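Local atomic coordinates of protein piwi (Drosophila melanogaster, PDB entry 6KR6), a protein that binds piRNAs directly and, in complex with them, silences transposable elements by governing their methylation and repression. Residues T219-K224 with D367-F372; F274-K279 with Q308-S313; T398-R403 with D715-L720; A446-Q451 with I506-P511; T699-N704 with V738-Y743. All blocks are in the same frame, centred on the assembly; numbering follows the deposited sequence.

Contact 1: residues T219-K224 with D367-F372; sequences TEITHK and DRLRAF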
# COMPACT_ATOMS: atom_id res chain seq x y z
N THR A 219 -13.22 1.03 -12.25
CA THR A 219 -12.71 2.37 -11.96
C THR A 219 -12.75 2.62 -10.46
O THR A 219 -13.51 1.99 -9.72
CB THR A 219 -13.52 3.45 -12.69
OG1 THR A 219 -14.28 2.85 -13.75
CG2 THR A 219 -12.60 4.51 -13.26
N GLU A 220 -11.92 3.56 -10.02
CA GLU A 220 -11.82 3.92 -8.61
C GLU A 220 -11.41 5.38 -8.50
O GLU A 220 -10.71 5.91 -9.36
CB GLU A 220 -10.82 3.00 -7.88
CG GLU A 220 -10.18 3.56 -6.61
CD GLU A 220 -11.13 3.59 -5.42
OE1 GLU A 220 -12.30 3.18 -5.56
OE2 GLU A 220 -10.69 4.02 -4.33
N ILE A 221 -11.88 6.04 -7.44
CA ILE A 221 -11.52 7.44 -7.21
C ILE A 221 -10.06 7.53 -6.80
O ILE A 221 -9.52 6.65 -6.11
CB ILE A 221 -12.45 8.05 -6.14
CG1 ILE A 221 -13.91 7.87 -6.54
CG2 ILE A 221 -12.13 9.52 -5.92
CD1 ILE A 221 -14.25 8.44 -7.90
N THR A 222 -9.39 8.60 -7.23
CA THR A 222 -7.98 8.79 -6.94
C THR A 222 -7.68 10.28 -6.87
O THR A 222 -8.38 11.09 -7.48
CB THR A 222 -7.10 8.10 -7.99
OG1 THR A 222 -7.50 6.73 -8.13
CG2 THR A 222 -5.63 8.13 -7.60
N HIS A 223 -6.65 10.63 -6.11
CA HIS A 223 -6.29 12.02 -5.85
C HIS A 223 -4.78 12.16 -5.95
O HIS A 223 -4.05 11.51 -5.20
CB HIS A 223 -6.78 12.47 -4.47
CG HIS A 223 -6.59 11.43 -3.41
ND1 HIS A 223 -7.33 10.27 -3.36
CD2 HIS A 223 -5.74 11.37 -2.36
CE1 HIS A 223 -6.94 9.54 -2.33
NE2 HIS A 223 -5.98 10.19 -1.70
N LYS A 224 -4.31 13.00 -6.88
CA LYS A 224 -2.89 13.24 -7.06
C LYS A 224 -2.53 14.58 -6.44
O LYS A 224 -3.04 15.62 -6.86
CB LYS A 224 -2.51 13.22 -8.54
N ASP A 367 -21.93 7.23 -6.28
CA ASP A 367 -22.49 8.33 -7.07
C ASP A 367 -21.45 8.92 -8.01
O ASP A 367 -21.71 9.12 -9.20
CB ASP A 367 -23.04 9.42 -6.14
CG ASP A 367 -24.33 9.01 -5.47
OD1 ASP A 367 -24.86 7.92 -5.78
OD2 ASP A 367 -24.83 9.78 -4.62
N ARG A 368 -20.25 9.22 -7.49
CA ARG A 368 -19.20 9.75 -8.35
C ARG A 368 -18.82 8.76 -9.44
O ARG A 368 -18.53 9.17 -10.58
CB ARG A 368 -17.97 10.12 -7.51
CG ARG A 368 -18.14 11.41 -6.71
CD ARG A 368 -17.10 11.52 -5.61
NE ARG A 368 -17.24 12.72 -4.79
CZ ARG A 368 -18.22 12.92 -3.90
NH1 ARG A 368 -18.26 14.04 -3.20
NH2 ARG A 368 -19.15 12.00 -3.72
N LEU A 369 -18.85 7.46 -9.14
CA LEU A 369 -18.54 6.46 -10.15
C LEU A 369 -19.59 6.44 -11.26
O LEU A 369 -19.25 6.41 -12.45
CB LEU A 369 -18.44 5.08 -9.50
CG LEU A 369 -17.23 4.23 -9.92
CD1 LEU A 369 -15.96 4.79 -9.31
CD2 LEU A 369 -17.44 2.78 -9.53
N ARG A 370 -20.87 6.45 -10.88
CA ARG A 370 -21.93 6.50 -11.89
C ARG A 370 -21.86 7.79 -12.70
O ARG A 370 -22.18 7.80 -13.89
CB ARG A 370 -23.30 6.36 -11.24
CG ARG A 370 -23.56 4.99 -10.62
CD ARG A 370 -23.02 3.87 -11.50
NE ARG A 370 -23.74 2.62 -11.32
CZ ARG A 370 -24.67 2.16 -12.16
NH1 ARG A 370 -24.98 2.86 -13.24
NH2 ARG A 370 -25.28 1.01 -11.92
N ALA A 371 -21.42 8.89 -12.07
CA ALA A 371 -21.25 10.14 -12.80
C ALA A 371 -20.15 10.00 -13.85
O ALA A 371 -20.32 10.44 -15.00
CB ALA A 371 -20.93 11.27 -11.83
N PHE A 372 -19.02 9.40 -13.48
CA PHE A 372 -17.95 9.18 -14.46
C PHE A 372 -18.42 8.28 -15.59
O PHE A 372 -18.10 8.52 -16.77
CB PHE A 372 -16.72 8.59 -13.77
CG PHE A 372 -15.68 8.08 -14.72
CD1 PHE A 372 -15.59 6.73 -15.01
CD2 PHE A 372 -14.79 8.95 -15.33
CE1 PHE A 372 -14.63 6.26 -15.89
CE2 PHE A 372 -13.83 8.49 -16.21
CZ PHE A 372 -13.75 7.14 -16.49
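Glu-220, whose backbone N lies 4.3 Å from CD1 of Leu-369, has one carboxylate oxygen, OE2, gripped by two salt bridges, from NH1 of Arg-365 and NH1 of Arg-700. Two cationic partners on one buried oxygen would be expected to favour its charged form. Between the segments themselves the contact is van der Waals packing, partly against backbone. CD1 of Leu-369 lies 3.7 Å from Thr-219 O, a carbonyl that also accepts a hydrogen bond from Asn-69 ND2. On one flank of this leucine, CG2 of Thr-219 comes to 3.8 Å from CE1 of Phe-372, the side chains crossing at about a right angle; with CG anti to the backbone N (chi1 169°), the ring of Phe-372 is carried toward the threonine. On the other flank, CD1 of Ile-221 approaches CB of Arg-368 at 4.1 Å, while that arginine's guanidinium turns to Gln-364 O. Helix 362-378 runs across strand 215-227: the axes of the short segments are inclined at 107° and pass 9.0 Å apart. Strand 198-210 pairs beside the strand, and its Tyr-204 touches Thr-219 and Ile-221 and stacks on Phe-372, while strand 183-193 adds Leu-184 against the same ring.

Contact 2: residues F274-K279 with Q308-S313; sequences FGQTPK and QPLLIS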
# COMPACT_ATOMS: atom_id res chain seq x y z
N PHE A 274 22.02 31.60 -16.64
CA PHE A 274 21.52 32.97 -16.56
C PHE A 274 21.64 33.71 -17.88
O PHE A 274 21.03 34.78 -18.03
CB PHE A 274 22.27 33.74 -15.47
CG PHE A 274 22.13 33.16 -14.09
CD1 PHE A 274 20.98 33.38 -13.34
CD2 PHE A 274 23.14 32.38 -13.54
CE1 PHE A 274 20.85 32.85 -12.08
CE2 PHE A 274 23.01 31.84 -12.28
CZ PHE A 274 21.86 32.08 -11.54
N GLY A 275 22.40 33.18 -18.83
CA GLY A 275 22.55 33.79 -20.14
C GLY A 275 21.47 33.45 -21.14
O GLY A 275 21.55 33.88 -22.29
N GLN A 276 20.47 32.67 -20.73
CA GLN A 276 19.35 32.33 -21.60
C GLN A 276 18.04 32.70 -20.93
O GLN A 276 17.94 32.74 -19.70
CB GLN A 276 19.35 30.83 -21.96
CG GLN A 276 20.47 30.40 -22.89
CD GLN A 276 20.18 29.09 -23.60
OE1 GLN A 276 19.03 28.68 -23.71
NE2 GLN A 276 21.23 28.44 -24.08
N THR A 277 17.04 32.98 -21.76
CA THR A 277 15.72 33.41 -21.34
C THR A 277 14.68 32.58 -22.06
O THR A 277 15.00 31.84 -23.00
CB THR A 277 15.52 34.91 -21.64
OG1 THR A 277 15.76 35.15 -23.03
CG2 THR A 277 16.48 35.75 -20.81
N PRO A 278 13.41 32.66 -21.65
CA PRO A 278 12.35 31.98 -22.42
C PRO A 278 12.27 32.42 -23.87
O PRO A 278 11.71 31.69 -24.69
CB PRO A 278 11.07 32.35 -21.65
CG PRO A 278 11.54 32.54 -20.25
CD PRO A 278 12.91 33.16 -20.36
N LYS A 279 12.82 33.59 -24.21
CA LYS A 279 12.87 34.04 -25.60
C LYS A 279 14.01 33.41 -26.38
O LYS A 279 14.10 33.63 -27.59
CB LYS A 279 12.99 35.56 -25.66
N GLN A 308 13.48 35.39 -16.50
CA GLN A 308 13.96 34.30 -15.66
C GLN A 308 15.05 33.50 -16.36
O GLN A 308 15.08 33.43 -17.59
CB GLN A 308 12.80 33.39 -15.28
CG GLN A 308 12.02 32.84 -16.47
CD GLN A 308 10.80 32.05 -16.05
OE1 GLN A 308 10.86 31.24 -15.12
NE2 GLN A 308 9.68 32.29 -16.72
N PRO A 309 15.97 32.90 -15.60
CA PRO A 309 17.01 32.06 -16.21
C PRO A 309 16.45 30.71 -16.66
O PRO A 309 15.24 30.50 -16.61
CB PRO A 309 18.04 31.90 -15.09
CG PRO A 309 17.23 31.99 -13.84
CD PRO A 309 16.14 33.00 -14.13
N LEU A 310 17.32 29.81 -17.12
CA LEU A 310 16.90 28.48 -17.55
C LEU A 310 17.56 27.42 -16.69
O LEU A 310 18.72 27.57 -16.30
CB LEU A 310 17.25 28.25 -19.02
CG LEU A 310 16.18 28.58 -20.07
CD1 LEU A 310 15.73 30.03 -19.97
CD2 LEU A 310 16.72 28.28 -21.45
N LEU A 311 16.84 26.35 -16.38
CA LEU A 311 17.41 25.24 -15.63
C LEU A 311 17.90 24.19 -16.62
O LEU A 311 17.12 23.70 -17.44
CB LEU A 311 16.38 24.64 -14.68
CG LEU A 311 15.59 25.61 -13.78
CD1 LEU A 311 14.58 24.85 -12.94
CD2 LEU A 311 16.52 26.42 -12.90
N ILE A 312 19.19 23.87 -16.57
CA ILE A 312 19.78 22.90 -17.49
C ILE A 312 20.01 21.60 -16.73
O ILE A 312 20.72 21.58 -15.71
CB ILE A 312 21.07 23.42 -18.13
CG1 ILE A 312 21.98 22.26 -18.58
CG2 ILE A 312 21.80 24.37 -17.20
CD1 ILE A 312 21.60 21.67 -19.92
N SER A 313 19.40 20.52 -17.22
CA SER A 313 19.49 19.20 -16.61
C SER A 313 20.15 18.20 -17.55
O SER A 313 19.72 18.02 -18.69
CB SER A 313 18.10 18.70 -16.21
OG SER A 313 18.12 17.32 -15.90
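Phe-274 begins the contact by lying alongside Pro-309: the two side chains point the same way, and CD1 of the ring is 3.7 Å from CB of the proline. A chi1 of -60° sets CG beside the backbone N and brings the ring back to the proline, although the CB of Phe-274 starts out away from the partner segment. Gln-276 comes next. Its extended chain crosses Leu-310 at about a right angle, with its CB 3.7 Å from CD2 of the leucine. The other branch of Leu-310 reaches the backbone of 276-278, where CD1 lies 3.5 Å from the carbonyl carbon of Thr-277; the N of Thr-277 is meanwhile bonded to Ser-280 OG. Pro-278 closes the series, crossing Gln-308 with CG to CG at 3.8 Å and lying 4.2 Å from CD1 of Leu-310 through its CD. The amide of Gln-308 is fixed at both ends, NE2 giving to Asp-305 O and OE1 accepting from Glu-333 N, which steadies the side chain that packs on the proline. With an alanine here, CG of Gln-308 and CD1 of Leu-310 would probably face a gap where the ring had been. A loop following strand 271-273 thus folds over the entry of strand 310-312, its antiparallel neighbour, an arrangement belonging to the small beta-rich PAZ domain.

Contact 3: residues T398-R403 with D715-L720; sequences TEVQGR and DDVITL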
# COMPACT_ATOMS: atom_id res chain seq x y z
N THR A 398 -21.42 -5.18 -12.28
CA THR A 398 -21.34 -6.62 -12.06
C THR A 398 -21.30 -6.92 -10.57
O THR A 398 -20.81 -6.12 -9.77
CB THR A 398 -20.09 -7.19 -12.74
OG1 THR A 398 -19.91 -6.57 -14.02
CG2 THR A 398 -20.23 -8.69 -12.94
N GLU A 399 -21.84 -8.07 -10.20
CA GLU A 399 -21.84 -8.52 -8.81
C GLU A 399 -21.17 -9.88 -8.71
O GLU A 399 -21.24 -10.70 -9.63
CB GLU A 399 -23.27 -8.58 -8.24
CG GLU A 399 -24.20 -9.54 -8.96
CD GLU A 399 -25.60 -9.52 -8.37
OE1 GLU A 399 -25.95 -8.52 -7.71
OE2 GLU A 399 -26.34 -10.51 -8.55
N VAL A 400 -20.51 -10.11 -7.57
CA VAL A 400 -19.67 -11.29 -7.38
C VAL A 400 -20.26 -12.18 -6.30
O VAL A 400 -20.92 -11.72 -5.36
CB VAL A 400 -18.22 -10.90 -7.04
CG1 VAL A 400 -17.33 -12.13 -6.98
CG2 VAL A 400 -17.68 -9.94 -8.06
N GLN A 401 -20.02 -13.48 -6.44
CA GLN A 401 -20.29 -14.45 -5.39
C GLN A 401 -19.13 -14.46 -4.40
O GLN A 401 -17.96 -14.46 -4.80
CB GLN A 401 -20.51 -15.84 -5.97
CG GLN A 401 -19.30 -16.46 -6.70
CD GLN A 401 -19.05 -15.86 -8.08
OE1 GLN A 401 -19.24 -14.67 -8.30
NE2 GLN A 401 -18.61 -16.70 -9.01
N GLY A 402 -19.46 -14.44 -3.11
CA GLY A 402 -18.45 -14.49 -2.07
C GLY A 402 -18.98 -15.24 -0.87
O GLY A 402 -20.11 -15.73 -0.88
N ARG A 403 -18.17 -15.31 0.18
CA ARG A 403 -18.58 -15.99 1.40
C ARG A 403 -18.05 -15.22 2.60
O ARG A 403 -16.99 -14.59 2.54
CB ARG A 403 -18.09 -17.45 1.42
CG ARG A 403 -17.05 -17.76 2.48
CD ARG A 403 -16.63 -19.22 2.43
NE ARG A 403 -15.67 -19.48 1.36
CZ ARG A 403 -14.36 -19.57 1.55
NH1 ARG A 403 -13.85 -19.43 2.76
NH2 ARG A 403 -13.56 -19.81 0.52
N ASP A 715 -13.12 -14.95 -3.85
CA ASP A 715 -12.06 -15.84 -4.33
C ASP A 715 -12.27 -16.15 -5.81
O ASP A 715 -13.26 -16.78 -6.19
CB ASP A 715 -11.97 -17.12 -3.50
CG ASP A 715 -13.23 -17.97 -3.57
OD1 ASP A 715 -14.34 -17.39 -3.51
OD2 ASP A 715 -13.11 -19.20 -3.69
N ASP A 716 -11.34 -15.67 -6.64
CA ASP A 716 -11.18 -16.11 -8.03
C ASP A 716 -12.39 -15.79 -8.90
O ASP A 716 -12.96 -16.66 -9.57
CB ASP A 716 -10.85 -17.61 -8.08
CG ASP A 716 -9.41 -17.90 -7.68
OD1 ASP A 716 -8.50 -17.19 -8.17
OD2 ASP A 716 -9.19 -18.82 -6.87
N VAL A 717 -12.78 -14.51 -8.91
CA VAL A 717 -13.74 -14.00 -9.88
C VAL A 717 -13.23 -12.66 -10.40
O VAL A 717 -13.00 -12.50 -11.60
CB VAL A 717 -15.16 -13.85 -9.29
CG1 VAL A 717 -16.12 -13.35 -10.36
CG2 VAL A 717 -15.65 -15.18 -8.72
N ILE A 718 -13.07 -11.69 -9.50
CA ILE A 718 -12.43 -10.42 -9.86
C ILE A 718 -10.93 -10.44 -9.63
O ILE A 718 -10.26 -9.44 -9.90
CB ILE A 718 -13.02 -9.23 -9.07
CG1 ILE A 718 -14.07 -9.70 -8.07
CG2 ILE A 718 -13.58 -8.18 -10.03
CD1 ILE A 718 -14.39 -8.67 -7.01
N THR A 719 -10.39 -11.55 -9.14
CA THR A 719 -8.96 -11.64 -8.89
C THR A 719 -8.21 -11.84 -10.20
O THR A 719 -8.79 -12.08 -11.26
CB THR A 719 -8.66 -12.78 -7.92
OG1 THR A 719 -9.90 -13.32 -7.43
CG2 THR A 719 -7.85 -12.28 -6.75
N LEU A 720 -6.89 -11.72 -10.12
CA LEU A 720 -6.06 -11.92 -11.30
C LEU A 720 -6.08 -13.39 -11.71
O LEU A 720 -6.08 -14.28 -10.85
CB LEU A 720 -4.63 -11.45 -11.04
CG LEU A 720 -4.32 -9.97 -11.27
CD1 LEU A 720 -4.56 -9.59 -12.73
CD2 LEU A 720 -5.12 -9.07 -10.34
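The connection of a Piwi-domain beta-hairpin, strands 712-714 and 725-729, packs on strand 392-405 where Val-717 meets Val-400. The two valines reach toward each other tip to tip, CG1 of Val-400 standing 3.6 Å from CB of Val-717. With CG1 anti to its backbone N (chi1 -174°), Val-400 divides its methyls between two partners: CG2, on the side of the N, touches CG1 of Ile-718 at 3.6 Å and its CD1 at 3.7 Å. Val-717 is used twice as well, since its CG2 lies against the amide of Gln-401, 3.3 Å from NE2 and 3.5 Å from CD. Gln-401 gets there by bending at chi2 (-75°), which folds its chain back toward the loop. These are all van der Waals contacts. The loop's own shape is supported from within by Thr-719, whose OG1 lies 2.9 Å from the N of Asp-716 and 3.4 Å from the N of Val-717, both weak hydrogen bonds. At the far end, OD2 of Asp-715 sits near the guanidinium plane of Arg-403, at its edge; at 4.3 Å from NH2 it is too distant for a salt bridge, and NH2 instead bonds Gln-758 OE1 on helix 754-764. Strand 61-68 flanks 392-405 on its other side, through backbone bonds such as Val-400 with Leu-66. The result is a hairpin with a long connection whose first strand pairs antiparallel with 392-405, so that chain from more than 300 residues earlier is built onto the hairpin's edge.

Contact 4: residues A446-Q451 with I506-P511; sequences AVIAPQ and ILCLVP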
# COMPACT_ATOMS: atom_id res chain seq x y z
N ALA A 446 8.93 1.37 37.64
CA ALA A 446 9.14 2.75 38.06
C ALA A 446 8.23 3.67 37.26
O ALA A 446 7.77 3.33 36.16
CB ALA A 446 10.60 3.18 37.89
N VAL A 447 7.96 4.85 37.82
CA VAL A 447 7.16 5.87 37.17
C VAL A 447 7.90 7.20 37.30
O VAL A 447 8.16 7.66 38.42
CB VAL A 447 5.75 5.98 37.76
CG1 VAL A 447 5.08 7.24 37.27
CG2 VAL A 447 4.92 4.77 37.38
N ILE A 448 8.23 7.80 36.16
CA ILE A 448 8.95 9.07 36.09
C ILE A 448 7.97 10.15 35.65
O ILE A 448 7.30 10.01 34.63
CB ILE A 448 10.15 8.98 35.13
CG1 ILE A 448 11.07 7.83 35.53
CG2 ILE A 448 10.91 10.30 35.10
CD1 ILE A 448 12.25 7.65 34.61
N ALA A 449 7.90 11.23 36.42
CA ALA A 449 6.96 12.31 36.16
C ALA A 449 7.48 13.58 36.80
O ALA A 449 8.29 13.52 37.73
CB ALA A 449 5.56 11.96 36.71
N PRO A 450 7.06 14.75 36.32
CA PRO A 450 7.47 16.00 36.96
C PRO A 450 6.58 16.34 38.15
O PRO A 450 5.47 15.83 38.30
CB PRO A 450 7.33 17.04 35.84
CG PRO A 450 6.43 16.42 34.81
CD PRO A 450 6.16 14.98 35.18
N GLN A 451 7.10 17.22 39.00
CA GLN A 451 6.42 17.55 40.25
C GLN A 451 5.07 18.22 40.00
O GLN A 451 4.15 18.09 40.82
CB GLN A 451 7.31 18.46 41.11
CG GLN A 451 6.73 18.81 42.47
CD GLN A 451 7.67 19.65 43.30
OE1 GLN A 451 8.85 19.79 42.99
NE2 GLN A 451 7.14 20.23 44.38
N ILE A 506 9.03 0.82 32.75
CA ILE A 506 9.16 2.22 33.11
C ILE A 506 8.06 3.00 32.41
O ILE A 506 8.03 3.07 31.17
CB ILE A 506 10.54 2.80 32.74
CG1 ILE A 506 11.63 2.16 33.60
CG2 ILE A 506 10.55 4.31 32.91
CD1 ILE A 506 13.03 2.64 33.27
N LEU A 507 7.14 3.58 33.18
CA LEU A 507 6.09 4.43 32.65
C LEU A 507 6.48 5.89 32.83
O LEU A 507 6.90 6.29 33.92
CB LEU A 507 4.75 4.14 33.33
CG LEU A 507 3.48 4.62 32.63
CD1 LEU A 507 2.31 3.73 33.02
CD2 LEU A 507 3.17 6.07 32.95
N CYS A 508 6.34 6.68 31.77
CA CYS A 508 6.73 8.08 31.77
C CYS A 508 5.54 8.95 31.40
O CYS A 508 4.98 8.81 30.31
CB CYS A 508 7.89 8.33 30.80
SG CYS A 508 9.45 7.55 31.29
N LEU A 509 5.15 9.83 32.32
CA LEU A 509 4.06 10.78 32.08
C LEU A 509 4.64 12.02 31.42
O LEU A 509 5.56 12.65 31.96
CB LEU A 509 3.36 11.13 33.38
CG LEU A 509 1.96 11.74 33.28
CD1 LEU A 509 1.01 10.80 32.57
CD2 LEU A 509 1.42 12.10 34.66
N VAL A 510 4.12 12.38 30.25
CA VAL A 510 4.66 13.49 29.47
C VAL A 510 3.65 14.63 29.45
O VAL A 510 2.45 14.40 29.64
CB VAL A 510 5.03 13.05 28.05
CG1 VAL A 510 5.94 11.84 28.09
CG2 VAL A 510 3.77 12.75 27.24
N PRO A 511 4.09 15.88 29.23
CA PRO A 511 3.13 16.99 29.20
C PRO A 511 2.35 17.09 27.89
O PRO A 511 1.15 17.39 27.91
CB PRO A 511 4.02 18.23 29.40
CG PRO A 511 5.33 17.71 29.90
CD PRO A 511 5.48 16.35 29.28
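Ile-448 holds the neighbouring strand through both of its backbone polar atoms: its N gives to Leu-507 O at 3.0 Å, and its O accepts from Leu-509 N at 3.2 Å. A third bond runs from Leu-507 N to Ala-446 O (3.1 Å). One residue thus bonds to the two partners flanking its opposite number, Cys-508, which is the signature of parallel pairing; the strand directions differ by only 16°. CA of Val-447 adds a CA-H...O contact to Leu-507 O at 3.3 Å. Side chains then line up in register on each face. Val-447 and Leu-507 lie side by side, CG2 to CB at 4.1 Å. On the other face, with CG1 beside the backbone N (chi1 -56°) and the chain extended beyond it (chi2 178°), Ile-448 crosses Ile-506 at a slant, CD1 meeting its CG2 at 4.1 Å. Beyond this first shell, Leu-457 of helix 454-471 covers Val-447, Ala-449 and Leu-509, and Leu-464 covers Leu-507. Helix 488-499 covers the opposite face, with Tyr-491 and Ala-494 on Ile-448 and Cys-498 on Ala-446; that cysteine binds a mercury ion together with Gln-479 and Ser-501. Strands 479-483 and 533-537 pair outside these two, putting them at the centre of a four-stranded parallel sheet between helices. Such a sandwich is the Rossmann-like fold of the argonaute MID domain, which in relatives receives the 5' end of the guide RNA; here the bound nucleic acid comes within about 4 Å.

Contact 5: residues T699-N704 with V738-Y743; sequences TRFFLN and VSPTSY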
# COMPACT_ATOMS: atom_id res chain seq x y z
N THR A 699 -9.40 -1.87 -5.93
CA THR A 699 -10.55 -2.74 -6.12
C THR A 699 -11.38 -2.77 -4.85
O THR A 699 -10.86 -3.06 -3.77
CB THR A 699 -10.10 -4.16 -6.49
OG1 THR A 699 -9.38 -4.13 -7.72
CG2 THR A 699 -11.30 -5.08 -6.62
N ARG A 700 -12.67 -2.47 -4.98
CA ARG A 700 -13.60 -2.48 -3.87
C ARG A 700 -14.82 -3.32 -4.23
O ARG A 700 -15.06 -3.65 -5.39
CB ARG A 700 -14.04 -1.06 -3.48
CG ARG A 700 -12.96 -0.00 -3.65
CD ARG A 700 -12.80 0.85 -2.40
NE ARG A 700 -11.74 1.84 -2.57
CZ ARG A 700 -11.21 2.55 -1.59
NH1 ARG A 700 -10.25 3.43 -1.84
NH2 ARG A 700 -11.64 2.39 -0.34
N PHE A 701 -15.60 -3.66 -3.20
CA PHE A 701 -16.87 -4.35 -3.38
C PHE A 701 -17.69 -4.17 -2.11
O PHE A 701 -17.13 -3.99 -1.02
CB PHE A 701 -16.68 -5.84 -3.71
CG PHE A 701 -15.76 -6.56 -2.76
CD1 PHE A 701 -16.26 -7.18 -1.63
CD2 PHE A 701 -14.40 -6.62 -3.01
CE1 PHE A 701 -15.41 -7.85 -0.76
CE2 PHE A 701 -13.55 -7.28 -2.15
CZ PHE A 701 -14.06 -7.90 -1.02
N PHE A 702 -19.01 -4.22 -2.26
CA PHE A 702 -19.91 -3.90 -1.17
C PHE A 702 -21.06 -4.89 -1.14
O PHE A 702 -21.36 -5.57 -2.13
CB PHE A 702 -20.46 -2.47 -1.29
CG PHE A 702 -19.41 -1.45 -1.63
CD1 PHE A 702 -18.42 -1.13 -0.71
CD2 PHE A 702 -19.40 -0.82 -2.86
CE1 PHE A 702 -17.45 -0.19 -1.02
CE2 PHE A 702 -18.44 0.12 -3.17
CZ PHE A 702 -17.46 0.43 -2.25
N LEU A 703 -21.72 -4.97 0.02
CA LEU A 703 -22.87 -5.83 0.24
C LEU A 703 -24.11 -4.97 0.44
O LEU A 703 -24.15 -4.15 1.37
CB LEU A 703 -22.66 -6.74 1.45
CG LEU A 703 -23.90 -7.49 1.93
CD1 LEU A 703 -24.13 -8.75 1.11
CD2 LEU A 703 -23.80 -7.81 3.42
N ASN A 704 -25.11 -5.15 -0.43
CA ASN A 704 -26.35 -4.38 -0.38
C ASN A 704 -26.06 -2.88 -0.31
O ASN A 704 -26.70 -2.13 0.44
CB ASN A 704 -27.23 -4.82 0.79
N VAL A 738 -14.48 0.76 2.71
CA VAL A 738 -13.58 -0.33 3.04
C VAL A 738 -12.55 -0.50 1.93
O VAL A 738 -12.89 -0.45 0.73
CB VAL A 738 -14.34 -1.64 3.27
CG1 VAL A 738 -13.44 -2.66 3.95
CG2 VAL A 738 -15.57 -1.40 4.08
N SER A 739 -11.30 -0.71 2.32
CA SER A 739 -10.27 -1.15 1.39
C SER A 739 -9.97 -2.61 1.68
O SER A 739 -9.33 -2.91 2.70
CB SER A 739 -9.00 -0.30 1.55
OG SER A 739 -9.32 1.08 1.61
N PRO A 740 -10.41 -3.55 0.85
CA PRO A 740 -10.17 -4.96 1.15
C PRO A 740 -8.70 -5.31 1.01
O PRO A 740 -7.97 -4.68 0.24
CB PRO A 740 -11.01 -5.69 0.10
CG PRO A 740 -11.05 -4.75 -1.05
CD PRO A 740 -11.09 -3.37 -0.45
N THR A 741 -8.27 -6.30 1.78
CA THR A 741 -6.89 -6.76 1.72
C THR A 741 -6.77 -7.87 0.68
O THR A 741 -7.63 -8.74 0.59
CB THR A 741 -6.42 -7.26 3.08
OG1 THR A 741 -6.88 -6.37 4.10
CG2 THR A 741 -4.91 -7.33 3.13
N SER A 742 -5.71 -7.81 -0.12
CA SER A 742 -5.45 -8.79 -1.16
C SER A 742 -4.33 -9.71 -0.71
O SER A 742 -3.20 -9.26 -0.50
CB SER A 742 -5.09 -8.11 -2.48
OG SER A 742 -4.78 -9.06 -3.48
N TYR A 743 -4.64 -11.00 -0.56
CA TYR A 743 -3.67 -12.00 -0.16
C TYR A 743 -3.31 -12.84 -1.38
O TYR A 743 -4.18 -13.51 -1.95
CB TYR A 743 -4.21 -12.88 0.97
CG TYR A 743 -4.65 -12.09 2.18
CD1 TYR A 743 -3.77 -11.84 3.23
CD2 TYR A 743 -5.94 -11.59 2.28
CE1 TYR A 743 -4.17 -11.11 4.34
CE2 TYR A 743 -6.34 -10.87 3.38
CZ TYR A 743 -5.46 -10.63 4.41
OH TYR A 743 -5.85 -9.91 5.51
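Pro-740 fills the tight part of this contact, wedged between a carbonyl and a ring. Its CG lies 3.2 Å from Thr-699 O and 3.7 Å from CE2 of Phe-701, and the proline and phenylalanine slide past each other in opposite directions. A chi1 of 51° places CG of Phe-701 between its backbone N and carbonyl carbon, and from there the ring extends to the proline. Toward partly exposed Ser-739 the hold is looser. NH2 of Arg-700 gives a weak hydrogen bond to Val-738 O (3.3 Å, 146° at the hydrogen), approached at the edge of the guanidinium, whereas Ser-739 OG, also 3.3 Å from NH2, is badly angled for one. The arginine bends at chi2 (-130°), which lets its CD rest 3.4 Å from Val-738 O while NH1 serves Glu-220. A methionine in place of Arg-700 would probably cost Val-738 O its guanidinium donor and leave Glu-220 with one cationic mate fewer. Beyond the segments, Val-729 and Tyr-727 of strand 725-729 back Pro-740 and Thr-699 respectively. Strand 741-745 lies between 687-695 and 725-729, and Pro-740, just before it, packs against the chain entering the short, weakly bonded strand 701-702, antiparallel to 61-68.

How the contacts relate
Contacts 1, 3 and 5 form one neighbourhood. Contacts 3 and 5 have centres about 10 Å apart and alternate along the chain, 715-720 falling between 699-704 and 738-743. Contact 5 touches contact 1 through the Glu-220 to Arg-700 salt bridge (OE2 to NH1 2.6 Å). The centre of contact 2, in the PAZ domain, is about 40 Å from that of contact 1; the centre of contact 4 is about 43 Å from that of contact 5. By nearest atoms, the bound nucleic acid is about 4 Å from contact 4, 9 Å from contact 5, 14 Å from contact 1, 21 Å from contact 3 and 35 Å from contact 2. Gln-556, a zinc ligand here and inferred by similarity to bind magnesium, has its side chain about 9 Å from that of Leu-507.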